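Local coordinates for protein sialidase B (Streptococcus pneumoniae TIGR4, PDB 4XJA) that hydrolyses alpha-glycosidic linkages of terminal sialic acid residues in oligosaccharides, glycoproteins and glycolipids, as a glycosyl hydrolase family 33 exo-sialidase, at residues M258-Y263 and A285-S290. The protein carries 1 engineered substitution. Residues are numbered along the deposited sequence; the frame is centred on the assembly and turned at random.
Sequences MKFNDY and ASFIDS. With SFJ ((2R,3R,4R,5R,6R)-5-acetamido-2,3-difluoro-4-hydroxy-6-[(1R,2R)-1,2,3-trihydroxypropyl]tetrahydro-2H-pyran-2-carboxylic acid), chain F.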
loop_
_atom_site.group_PDB
_atom_site.type_symbol
_atom_site.label_atom_id
_atom_site.label_comp_id
_atom_site.label_asym_id
_atom_site.label_seq_id
_atom_site.Cartn_x
_atom_site.Cartn_y
_atom_site.Cartn_z
ATOM N N MET A 258 -9.465 -0.450 -13.140
ATOM C CA MET A 258 -10.153 0.834 -13.232
ATOM C C MET A 258 -9.121 1.938 -13.394
ATOM O O MET A 258 -8.192 2.049 -12.595
ATOM C CB MET A 258 -10.981 1.106 -11.970
ATOM C CG MET A 258 -12.141 0.133 -11.745
ATOM S SD MET A 258 -13.240 0.681 -10.415
ATOM C CE MET A 258 -14.426 -0.674 -10.349
ATOM N N LYS A 259 -9.290 2.770 -14.418
ATOM C CA LYS A 259 -8.348 3.857 -14.635
ATOM C C LYS A 259 -9.017 5.071 -15.256
ATOM O O LYS A 259 -10.027 4.949 -15.957
ATOM C CB LYS A 259 -7.140 3.389 -15.465
ATOM C CG LYS A 259 -7.454 2.957 -16.876
ATOM C CD LYS A 259 -6.896 3.953 -17.888
ATOM C CE LYS A 259 -5.393 4.156 -17.756
ATOM N NZ LYS A 259 -5.009 5.583 -18.140
ATOM N N PHE A 260 -8.457 6.239 -14.955
ATOM C CA PHE A 260 -8.884 7.506 -15.530
ATOM C C PHE A 260 -7.712 8.066 -16.348
ATOM O O PHE A 260 -6.557 7.766 -16.049
ATOM C CB PHE A 260 -9.235 8.491 -14.407
ATOM C CG PHE A 260 -10.619 8.330 -13.852
ATOM C CD1 PHE A 260 -11.724 8.218 -14.695
ATOM C CD2 PHE A 260 -10.823 8.304 -12.475
ATOM C CE1 PHE A 260 -13.020 8.092 -14.169
ATOM C CE2 PHE A 260 -12.111 8.166 -11.944
ATOM C CZ PHE A 260 -13.208 8.071 -12.793
ATOM N N ASN A 261 -8.003 8.878 -17.362
ATOM C CA ASN A 261 -6.947 9.391 -18.244
ATOM C C ASN A 261 -6.778 10.907 -18.192
ATOM O O ASN A 261 -5.992 11.469 -18.976
ATOM C CB ASN A 261 -7.203 8.993 -19.712
ATOM C CG ASN A 261 -7.379 7.500 -19.900
ATOM O OD1 ASN A 261 -6.499 6.714 -19.571
ATOM N ND2 ASN A 261 -8.533 7.107 -20.433
ATOM N N ASP A 262 -7.498 11.577 -17.289
ATOM C CA ASP A 262 -7.442 13.040 -17.242
ATOM C C ASP A 262 -6.035 13.534 -16.899
ATOM O O ASP A 262 -5.622 14.611 -17.332
ATOM C CB ASP A 262 -8.496 13.650 -16.289
ATOM C CG ASP A 262 -8.577 12.943 -14.933
ATOM O OD1 ASP A 262 -8.277 11.730 -14.848
ATOM O OD2 ASP A 262 -8.974 13.610 -13.945
ATOM N N TYR A 263 -5.298 12.726 -16.145
ATOM C CA TYR A 263 -3.901 13.015 -15.811
ATOM C C TYR A 263 -3.012 11.877 -16.314
ATOM O O TYR A 263 -3.418 10.710 -16.302
ATOM C CB TYR A 263 -3.731 13.170 -14.293
ATOM C CG TYR A 263 -4.013 14.564 -13.754
ATOM C CD1 TYR A 263 -5.260 15.155 -13.915
ATOM C CD2 TYR A 263 -3.032 15.277 -13.082
ATOM C CE1 TYR A 263 -5.522 16.424 -13.427
ATOM C CE2 TYR A 263 -3.282 16.555 -12.583
ATOM C CZ TYR A 263 -4.533 17.117 -12.760
ATOM O OH TYR A 263 -4.806 18.376 -12.277
ATOM N N ALA A 285 -9.212 12.974 -11.203
ATOM C CA ALA A 285 -10.177 12.005 -10.701
ATOM C C ALA A 285 -9.401 10.781 -10.231
ATOM O O ALA A 285 -8.238 10.593 -10.616
ATOM C CB ALA A 285 -11.178 11.640 -11.786
ATOM N N SER A 286 -10.013 9.949 -9.392
ATOM C CA SER A 286 -9.303 8.772 -8.881
ATOM C C SER A 286 -10.229 7.633 -8.464
ATOM O O SER A 286 -11.439 7.827 -8.305
ATOM C CB SER A 286 -8.384 9.148 -7.715
ATOM O OG SER A 286 -9.109 9.761 -6.659
ATOM N N PHE A 287 -9.642 6.447 -8.300
ATOM C CA PHE A 287 -10.307 5.289 -7.696
ATOM C C PHE A 287 -9.574 4.973 -6.403
ATOM O O PHE A 287 -8.398 5.270 -6.286
ATOM C CB PHE A 287 -10.214 4.081 -8.635
ATOM C CG PHE A 287 -10.909 4.288 -9.951
ATOM C CD1 PHE A 287 -12.263 4.032 -10.080
ATOM C CD2 PHE A 287 -10.207 4.752 -11.052
ATOM C CE1 PHE A 287 -12.912 4.231 -11.293
ATOM C CE2 PHE A 287 -10.838 4.945 -12.266
ATOM C CZ PHE A 287 -12.192 4.685 -12.388
ATOM N N ILE A 288 -10.248 4.379 -5.423
ATOM C CA ILE A 288 -9.571 4.085 -4.160
ATOM C C ILE A 288 -10.305 2.990 -3.395
ATOM O O ILE A 288 -11.535 2.948 -3.418
ATOM C CB ILE A 288 -9.404 5.387 -3.309
ATOM C CG1 ILE A 288 -8.719 5.115 -1.971
ATOM C CG2 ILE A 288 -10.745 6.107 -3.102
ATOM C CD1 ILE A 288 -8.348 6.398 -1.252
ATOM N N ASP A 289 -9.542 2.100 -2.755
ATOM C CA ASP A 289 -10.078 1.011 -1.928
ATOM C C ASP A 289 -10.865 -0.027 -2.733
ATOM O O ASP A 289 -12.082 0.084 -2.878
ATOM C CB ASP A 289 -10.954 1.553 -0.786
ATOM C CG ASP A 289 -10.165 2.368 0.232
ATOM O OD1 ASP A 289 -8.920 2.370 0.163
ATOM O OD2 ASP A 289 -10.797 2.990 1.118
ATOM N N SER A 290 -10.175 -1.042 -3.242
ATOM C CA SER A 290 -10.826 -2.067 -4.044
ATOM C C SER A 290 -11.109 -3.324 -3.232
ATOM O O SER A 290 -10.549 -3.533 -2.149
ATOM C CB SER A 290 -9.997 -2.424 -5.296
ATOM O OG SER A 290 -8.674 -2.848 -4.981
HETATM C C11 SFJ F . -11.853 6.301 0.922
HETATM C C9 SFJ F . -10.060 8.423 6.572
HETATM C C10 SFJ F . -10.584 6.575 1.729
HETATM C C1 SFJ F . -6.016 4.767 6.338
HETATM C C7 SFJ F . -8.889 7.527 4.689
HETATM C C4 SFJ F . -7.791 4.379 2.814
HETATM C C3 SFJ F . -6.495 4.534 3.706
HETATM C C5 SFJ F . -8.691 5.626 2.983
HETATM C C6 SFJ F . -8.963 5.960 4.445
HETATM C C2 SFJ F . -6.840 5.321 5.134
HETATM N N5 SFJ F . -9.944 5.508 2.256
HETATM O O10 SFJ F . -10.177 7.706 1.827
HETATM O O9 SFJ F . -10.507 9.426 5.713
HETATM O O1A SFJ F . -6.567 4.720 7.445
HETATM O O8 SFJ F . -8.205 7.167 7.066
HETATM O O7 SFJ F . -8.010 8.300 3.860
HETATM O O4 SFJ F . -7.545 4.110 1.503
HETATM O O6 SFJ F . -8.193 5.228 5.343
HETATM F FAI SFJ F . -5.772 5.055 3.127
HETATM F FAJ SFJ F . -6.485 6.519 5.229
HETATM O O1B SFJ F . -4.845 4.515 6.049
HETATM C C8 SFJ F . -8.707 8.073 6.140
#
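The rings of F260 and F287 form an offset stack, with planes tilted by only 16° and centroids 4.3 Å apart, and each ring has a second neighbour over its other face. On F287 that neighbour is M258, whose CB sits over the ring centre, 3.5 Å from the centroid, in a CH-pi contact. On F260 it is the methyl of A285, also over the face but displaced toward the CD2 side, with CB 3.4 Å from F260 CD2. The order M258, F287, F260, A285 thus draws alternately on the two segments, which run in nearly opposite directions. In both phenylalanines CB points toward the other segment and CG lies beside the backbone N (chi1 -63° in F287); the two side chains cross at about a right angle, and the rings lie over each other. M258 runs extended beyond CG, and its SD stands obliquely above the CD1-CE1 rim of the face that its CB covers, 3.5 Å from F287 CD1, a Met-aromatic contact. In the six-bladed beta-propeller of sialidases, this stack joins the loop leaving edge strand 255-256 of one blade to the start of strand 286-294 of the next; I239 and V307 pack around it, and F436 meets F287 edge-to-face. The one hydrogen bond across the two segments is made by A285, whose backbone N donates to the syn lone pair of D262 OD2 at 2.8 Å, nearly straight at 165°. Further along the strand, D289 reaches into the active site, where the difluorinated sialic acid analogue SFJ gives its O4 hydroxyl to OD1 at 2.6 Å and its acetamido N5 to OD2 at 2.9 Å. R207, R519 and R581 also hydrogen-bond this ligand. S286 OG is hydrogen-bonded to S233 OG, and the S286 side chain is about 8 Å from that of D232, the probable proton acceptor.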